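Local coordinates for epidermin leader peptide processing serine protease EpiP (Staphylococcus aureus subsp. aureus, PDB 3QFH), which probably cleaves the leader peptide from the precursor of the lantibiotic epidermin, acting as a subtilisin-like serine endopeptidase, at residues 19-33 / 47-60. Numbering follows the deposited sequence.
Sequences EELYYSVEYKNTATF and NIPELHVAQIKMTK. With SO4 (sulfate ion), chain L.
Tyr27 and His52 show how flat groups can close the end of an antiparallel strand pair. One face of the Tyr27 ring lies against the His52 backbone, with His52 CB in CH-pi contact 4.2 Å from the ring centroid; Phe33 CG packs on the opposite face. With chi1 at 53°, Tyr27 CG stands between the backbone N and carbonyl carbon, and the ring lies over the His52 backbone. Lys28 O sits over the centre of one face of the His52 imidazole and Pro49 O nearer the rim of the other; Tyr27 CE1 meets its edge, and NE2 donates to O4 of a sulfate (2.6 Å). The same oxygen accepts a nearly straight bond from Thr30 N (2.7 Å, 175°) at the start of the helix. Farther along, Met58 O lies in plane at the Tyr23 ring edge, 3.4 Å from CE2, while Lys57 CD passes over a Tyr22 face. Paired backbone bonds join Leu21-Met58, Tyr23-Ile56 and Val25-Ala54. Phe33 CZ reaches Ala54 CB (3.8 Å), seating the helix on the sheet; on the other face, Glu26 salt-bridges Lys262. His52 and Val53 opposite Ile48 form a G1 beta bulge, consistent with an alpha/beta propeptide domain as in subtilisins, packed against the protease.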
loop_
_atom_site.group_PDB
_atom_site.type_symbol
_atom_site.label_atom_id
_atom_site.label_comp_id
_atom_site.label_asym_id
_atom_site.label_seq_id
_atom_site.Cartn_x
_atom_site.Cartn_y
_atom_site.Cartn_z
ATOM N N GLU A 19 -21.566 -2.529 -28.186
ATOM C CA GLU A 19 -20.430 -2.736 -27.291
ATOM C C GLU A 19 -20.762 -2.260 -25.857
ATOM O O GLU A 19 -21.260 -1.162 -25.656
ATOM C CB GLU A 19 -19.216 -1.964 -27.823
ATOM C CG GLU A 19 -17.890 -2.328 -27.174
ATOM C CD GLU A 19 -17.395 -3.704 -27.581
ATOM O OE1 GLU A 19 -16.448 -4.208 -26.930
ATOM O OE2 GLU A 19 -17.949 -4.284 -28.550
ATOM N N GLU A 20 -20.478 -3.099 -24.874
ATOM C CA GLU A 20 -20.767 -2.774 -23.491
ATOM C C GLU A 20 -19.415 -2.616 -22.787
ATOM O O GLU A 20 -18.565 -3.498 -22.872
ATOM C CB GLU A 20 -21.605 -3.895 -22.887
ATOM C CG GLU A 20 -22.373 -3.524 -21.639
ATOM C CD GLU A 20 -23.119 -4.716 -21.026
ATOM O OE1 GLU A 20 -22.976 -5.850 -21.542
ATOM O OE2 GLU A 20 -23.841 -4.516 -20.018
ATOM N N LEU A 21 -19.204 -1.482 -22.126
ATOM C CA LEU A 21 -17.924 -1.198 -21.468
ATOM C C LEU A 21 -18.077 -0.858 -19.994
ATOM O O LEU A 21 -19.168 -0.541 -19.517
ATOM C CB LEU A 21 -17.230 -0.027 -22.158
ATOM C CG LEU A 21 -17.047 -0.110 -23.677
ATOM C CD1 LEU A 21 -16.487 1.220 -24.182
ATOM C CD2 LEU A 21 -16.156 -1.298 -24.092
ATOM N N TYR A 22 -16.952 -0.901 -19.293
ATOM C CA TYR A 22 -16.896 -0.598 -17.874
ATOM C C TYR A 22 -16.698 0.896 -17.649
ATOM O O TYR A 22 -15.700 1.471 -18.093
ATOM C CB TYR A 22 -15.763 -1.388 -17.201
ATOM C CG TYR A 22 -16.080 -2.865 -16.992
ATOM C CD1 TYR A 22 -15.864 -3.813 -18.000
ATOM C CD2 TYR A 22 -16.599 -3.307 -15.777
ATOM C CE1 TYR A 22 -16.168 -5.183 -17.786
ATOM C CE2 TYR A 22 -16.911 -4.654 -15.561
ATOM C CZ TYR A 22 -16.698 -5.580 -16.557
ATOM O OH TYR A 22 -17.007 -6.892 -16.297
ATOM N N TYR A 23 -17.661 1.523 -16.975
ATOM C CA TYR A 23 -17.560 2.942 -16.637
ATOM C C TYR A 23 -17.479 3.156 -15.137
ATOM O O TYR A 23 -18.160 2.480 -14.342
ATOM C CB TYR A 23 -18.732 3.742 -17.203
ATOM C CG TYR A 23 -18.676 3.895 -18.699
ATOM C CD1 TYR A 23 -17.955 4.942 -19.285
ATOM C CD2 TYR A 23 -19.315 2.986 -19.536
ATOM C CE1 TYR A 23 -17.880 5.081 -20.665
ATOM C CE2 TYR A 23 -19.242 3.115 -20.927
ATOM C CZ TYR A 23 -18.530 4.167 -21.483
ATOM O OH TYR A 23 -18.462 4.303 -22.852
ATOM N N SER A 24 -16.613 4.092 -14.767
ATOM C CA SER A 24 -16.466 4.523 -13.386
ATOM C C SER A 24 -17.362 5.737 -13.227
ATOM O O SER A 24 -17.291 6.678 -14.028
ATOM C CB SER A 24 -15.015 4.854 -13.071
ATOM O OG SER A 24 -14.221 3.674 -13.110
ATOM N N VAL A 25 -18.216 5.716 -12.205
ATOM C CA VAL A 25 -19.183 6.782 -12.007
ATOM C C VAL A 25 -19.168 7.350 -10.602
ATOM O O VAL A 25 -19.209 6.599 -9.621
ATOM C CB VAL A 25 -20.626 6.276 -12.321
ATOM C CG1 VAL A 25 -21.635 7.378 -12.134
ATOM C CG2 VAL A 25 -20.703 5.742 -13.758
ATOM N N GLU A 26 -19.107 8.681 -10.514
ATOM C CA GLU A 26 -19.184 9.366 -9.244
ATOM C C GLU A 26 -20.565 9.985 -9.160
ATOM O O GLU A 26 -20.957 10.787 -10.013
ATOM C CB GLU A 26 -18.070 10.410 -9.091
ATOM C CG GLU A 26 -18.077 11.099 -7.727
ATOM C CD GLU A 26 -16.767 11.823 -7.401
ATOM O OE1 GLU A 26 -15.822 11.816 -8.238
ATOM O OE2 GLU A 26 -16.681 12.384 -6.285
ATOM N N TYR A 27 -21.322 9.582 -8.153
ATOM C CA TYR A 27 -22.689 10.056 -7.991
ATOM C C TYR A 27 -22.831 10.985 -6.785
ATOM O O TYR A 27 -21.886 11.190 -6.032
ATOM C CB TYR A 27 -23.678 8.884 -7.956
ATOM C CG TYR A 27 -23.406 7.767 -6.957
ATOM C CD1 TYR A 27 -23.975 7.781 -5.695
ATOM C CD2 TYR A 27 -22.647 6.664 -7.316
ATOM C CE1 TYR A 27 -23.763 6.746 -4.797
ATOM C CE2 TYR A 27 -22.417 5.632 -6.429
ATOM C CZ TYR A 27 -22.984 5.673 -5.169
ATOM O OH TYR A 27 -22.767 4.640 -4.280
ATOM N N LYS A 28 -24.006 11.573 -6.616
ATOM C CA LYS A 28 -24.181 12.577 -5.567
ATOM C C LYS A 28 -24.880 12.120 -4.297
ATOM O O LYS A 28 -24.586 12.629 -3.229
ATOM C CB LYS A 28 -24.904 13.797 -6.153
ATOM C CG LYS A 28 -24.100 14.465 -7.266
ATOM C CD LYS A 28 -24.725 15.762 -7.780
ATOM C CE LYS A 28 -23.879 16.345 -8.919
ATOM N NZ LYS A 28 -24.370 17.668 -9.412
ATOM N N ASN A 29 -25.778 11.153 -4.409
ATOM C CA ASN A 29 -26.587 10.738 -3.269
ATOM C C ASN A 29 -27.031 9.279 -3.375
ATOM O O ASN A 29 -27.593 8.860 -4.386
ATOM C CB ASN A 29 -27.810 11.664 -3.223
ATOM C CG ASN A 29 -28.764 11.348 -2.082
ATOM O OD1 ASN A 29 -29.951 11.109 -2.310
ATOM N ND2 ASN A 29 -28.255 11.345 -0.857
ATOM N N THR A 30 -26.785 8.510 -2.321
ATOM C CA THR A 30 -27.168 7.099 -2.284
ATOM C C THR A 30 -28.623 6.857 -2.682
ATOM O O THR A 30 -28.891 6.079 -3.592
ATOM C CB THR A 30 -26.858 6.492 -0.900
ATOM O OG1 THR A 30 -25.443 6.277 -0.817
ATOM C CG2 THR A 30 -27.590 5.149 -0.677
ATOM N N ALA A 31 -29.555 7.542 -2.036
ATOM C CA ALA A 31 -30.987 7.360 -2.336
ATOM C C ALA A 31 -31.375 7.677 -3.803
ATOM O O ALA A 31 -32.084 6.901 -4.451
ATOM C CB ALA A 31 -31.832 8.188 -1.370
ATOM N N THR A 32 -30.926 8.808 -4.328
ATOM C CA THR A 32 -31.272 9.167 -5.696
ATOM C C THR A 32 -30.539 8.264 -6.697
ATOM O O THR A 32 -31.074 7.934 -7.755
ATOM C CB THR A 32 -30.964 10.647 -6.006
ATOM O OG1 THR A 32 -29.546 10.855 -6.056
ATOM C CG2 THR A 32 -31.597 11.565 -4.953
ATOM N N PHE A 33 -29.317 7.862 -6.370
ATOM C CA PHE A 33 -28.562 6.969 -7.262
ATOM C C PHE A 33 -29.246 5.605 -7.361
ATOM O O PHE A 33 -29.425 5.082 -8.463
ATOM C CB PHE A 33 -27.110 6.813 -6.813
ATOM C CG PHE A 33 -26.311 5.860 -7.668
ATOM C CD1 PHE A 33 -25.861 6.245 -8.919
ATOM C CD2 PHE A 33 -26.009 4.580 -7.216
ATOM C CE1 PHE A 33 -25.141 5.376 -9.717
ATOM C CE2 PHE A 33 -25.281 3.702 -8.012
ATOM C CZ PHE A 33 -24.847 4.106 -9.263
ATOM N N ASN A 47 -19.567 -1.056 -6.174
ATOM C CA ASN A 47 -20.144 0.117 -5.545
ATOM C C ASN A 47 -19.520 0.351 -4.193
ATOM O O ASN A 47 -19.255 -0.598 -3.480
ATOM C CB ASN A 47 -21.662 -0.053 -5.412
ATOM C CG ASN A 47 -22.370 1.227 -4.948
ATOM O OD1 ASN A 47 -21.894 2.344 -5.158
ATOM N ND2 ASN A 47 -23.524 1.056 -4.331
ATOM N N ILE A 48 -19.246 1.624 -3.888
ATOM C CA ILE A 48 -18.681 2.051 -2.619
ATOM C C ILE A 48 -19.580 3.197 -2.100
ATOM O O ILE A 48 -19.306 4.370 -2.366
ATOM C CB ILE A 48 -17.238 2.588 -2.775
ATOM C CG1 ILE A 48 -16.390 1.675 -3.672
ATOM C CG2 ILE A 48 -16.601 2.749 -1.396
ATOM C CD1 ILE A 48 -14.942 2.139 -3.853
ATOM N N PRO A 49 -20.669 2.859 -1.397
ATOM C CA PRO A 49 -21.628 3.877 -0.922
ATOM C C PRO A 49 -20.987 5.045 -0.161
ATOM O O PRO A 49 -21.334 6.190 -0.412
ATOM C CB PRO A 49 -22.578 3.077 -0.016
ATOM C CG PRO A 49 -22.534 1.703 -0.568
ATOM C CD PRO A 49 -21.110 1.495 -1.058
ATOM N N GLU A 50 -20.028 4.749 0.709
ATOM C CA GLU A 50 -19.347 5.776 1.517
ATOM C C GLU A 50 -18.613 6.828 0.687
ATOM O O GLU A 50 -18.362 7.914 1.169
ATOM C CB GLU A 50 -18.319 5.139 2.474
ATOM C CG GLU A 50 -18.871 4.178 3.522
ATOM C CD GLU A 50 -19.038 2.737 3.043
ATOM O OE1 GLU A 50 -18.950 2.468 1.816
ATOM O OE2 GLU A 50 -19.247 1.869 3.930
ATOM N N LEU A 51 -18.224 6.493 -0.534
ATOM C CA LEU A 51 -17.493 7.441 -1.383
ATOM C C LEU A 51 -18.330 7.943 -2.556
ATOM O O LEU A 51 -17.854 8.732 -3.372
ATOM C CB LEU A 51 -16.264 6.762 -1.950
ATOM C CG LEU A 51 -15.338 6.088 -0.939
ATOM C CD1 LEU A 51 -14.093 5.586 -1.643
ATOM C CD2 LEU A 51 -14.979 7.022 0.193
ATOM N N HIS A 52 -19.556 7.448 -2.668
ATOM C CA HIS A 52 -20.426 7.812 -3.780
ATOM C C HIS A 52 -19.817 7.475 -5.148
ATOM O O HIS A 52 -19.897 8.278 -6.100
ATOM C CB HIS A 52 -20.836 9.291 -3.698
ATOM C CG HIS A 52 -21.686 9.608 -2.509
ATOM N ND1 HIS A 52 -21.332 10.541 -1.564
ATOM C CD2 HIS A 52 -22.864 9.085 -2.099
ATOM C CE1 HIS A 52 -22.271 10.604 -0.636
ATOM N NE2 HIS A 52 -23.215 9.733 -0.941
ATOM N N VAL A 53 -19.215 6.288 -5.260
ATOM C CA VAL A 53 -18.649 5.840 -6.537
ATOM C C VAL A 53 -19.102 4.417 -6.867
ATOM O O VAL A 53 -19.266 3.567 -5.986
ATOM C CB VAL A 53 -17.101 5.957 -6.605
ATOM C CG1 VAL A 53 -16.666 7.415 -6.485
ATOM C CG2 VAL A 53 -16.416 5.108 -5.543
ATOM N N ALA A 54 -19.348 4.182 -8.150
ATOM C CA ALA A 54 -19.782 2.881 -8.618
ATOM C C ALA A 54 -19.167 2.596 -9.963
ATOM O O ALA A 54 -18.696 3.502 -10.654
ATOM C CB ALA A 54 -21.290 2.819 -8.738
ATOM N N GLN A 55 -19.136 1.324 -10.314
ATOM C CA GLN A 55 -18.658 0.934 -11.617
ATOM C C GLN A 55 -19.880 0.347 -12.279
ATOM O O GLN A 55 -20.597 -0.457 -11.684
ATOM C CB GLN A 55 -17.529 -0.076 -11.533
ATOM C CG GLN A 55 -16.775 -0.209 -12.825
ATOM C CD GLN A 55 -15.617 -1.185 -12.714
ATOM O OE1 GLN A 55 -15.713 -2.199 -12.012
ATOM N NE2 GLN A 55 -14.528 -0.906 -13.439
ATOM N N ILE A 56 -20.128 0.766 -13.499
ATOM C CA ILE A 56 -21.294 0.333 -14.228
ATOM C C ILE A 56 -20.885 -0.160 -15.605
ATOM O O ILE A 56 -20.017 0.420 -16.264
ATOM C CB ILE A 56 -22.300 1.500 -14.349
ATOM C CG1 ILE A 56 -22.637 2.044 -12.949
ATOM C CG2 ILE A 56 -23.562 1.059 -15.094
ATOM C CD1 ILE A 56 -23.652 3.211 -12.958
ATOM N N LYS A 57 -21.491 -1.255 -16.024
ATOM C CA LYS A 57 -21.207 -1.803 -17.315
ATOM C C LYS A 57 -22.357 -1.326 -18.203
ATOM O O LYS A 57 -23.523 -1.615 -17.926
ATOM C CB LYS A 57 -21.115 -3.329 -17.232
ATOM C CG LYS A 57 -20.452 -3.944 -18.434
ATOM C CD LYS A 57 -20.260 -5.458 -18.317
ATOM C CE LYS A 57 -19.559 -5.988 -19.566
ATOM N NZ LYS A 57 -19.441 -7.473 -19.597
ATOM N N MET A 58 -22.037 -0.548 -19.229
ATOM C CA MET A 58 -23.064 -0.023 -20.133
ATOM C C MET A 58 -22.519 0.383 -21.505
ATOM O O MET A 58 -21.312 0.522 -21.681
ATOM C CB MET A 58 -23.804 1.154 -19.480
ATOM C CG MET A 58 -22.935 2.267 -18.958
ATOM S SD MET A 58 -23.876 3.521 -18.010
ATOM C CE MET A 58 -22.529 4.483 -17.348
ATOM N N THR A 59 -23.423 0.544 -22.476
ATOM C CA THR A 59 -23.034 0.967 -23.823
ATOM C C THR A 59 -22.560 2.405 -23.764
ATOM O O THR A 59 -22.852 3.120 -22.798
ATOM C CB THR A 59 -24.208 0.881 -24.843
ATOM O OG1 THR A 59 -25.255 1.791 -24.463
ATOM C CG2 THR A 59 -24.753 -0.544 -24.926
ATOM N N LYS A 60 -21.845 2.849 -24.793
ATOM C CA LYS A 60 -21.361 4.231 -24.789
ATOM C C LYS A 60 -22.560 5.182 -24.893
ATOM O O LYS A 60 -22.517 6.289 -24.376
ATOM C CB LYS A 60 -20.357 4.502 -25.914
ATOM C CG LYS A 60 -19.580 5.823 -25.695
ATOM C CD LYS A 60 -18.710 6.222 -26.885
ATOM C CE LYS A 60 -19.563 6.758 -28.042
ATOM N NZ LYS A 60 -18.722 7.222 -29.178
HETATM S S SO4 L . -25.989 9.950 1.210
HETATM O O1 SO4 L . -27.436 10.075 1.357
HETATM O O2 SO4 L . -25.363 11.217 1.576
HETATM O O3 SO4 L . -25.486 8.886 2.076
HETATM O O4 SO4 L . -25.677 9.625 -0.175
#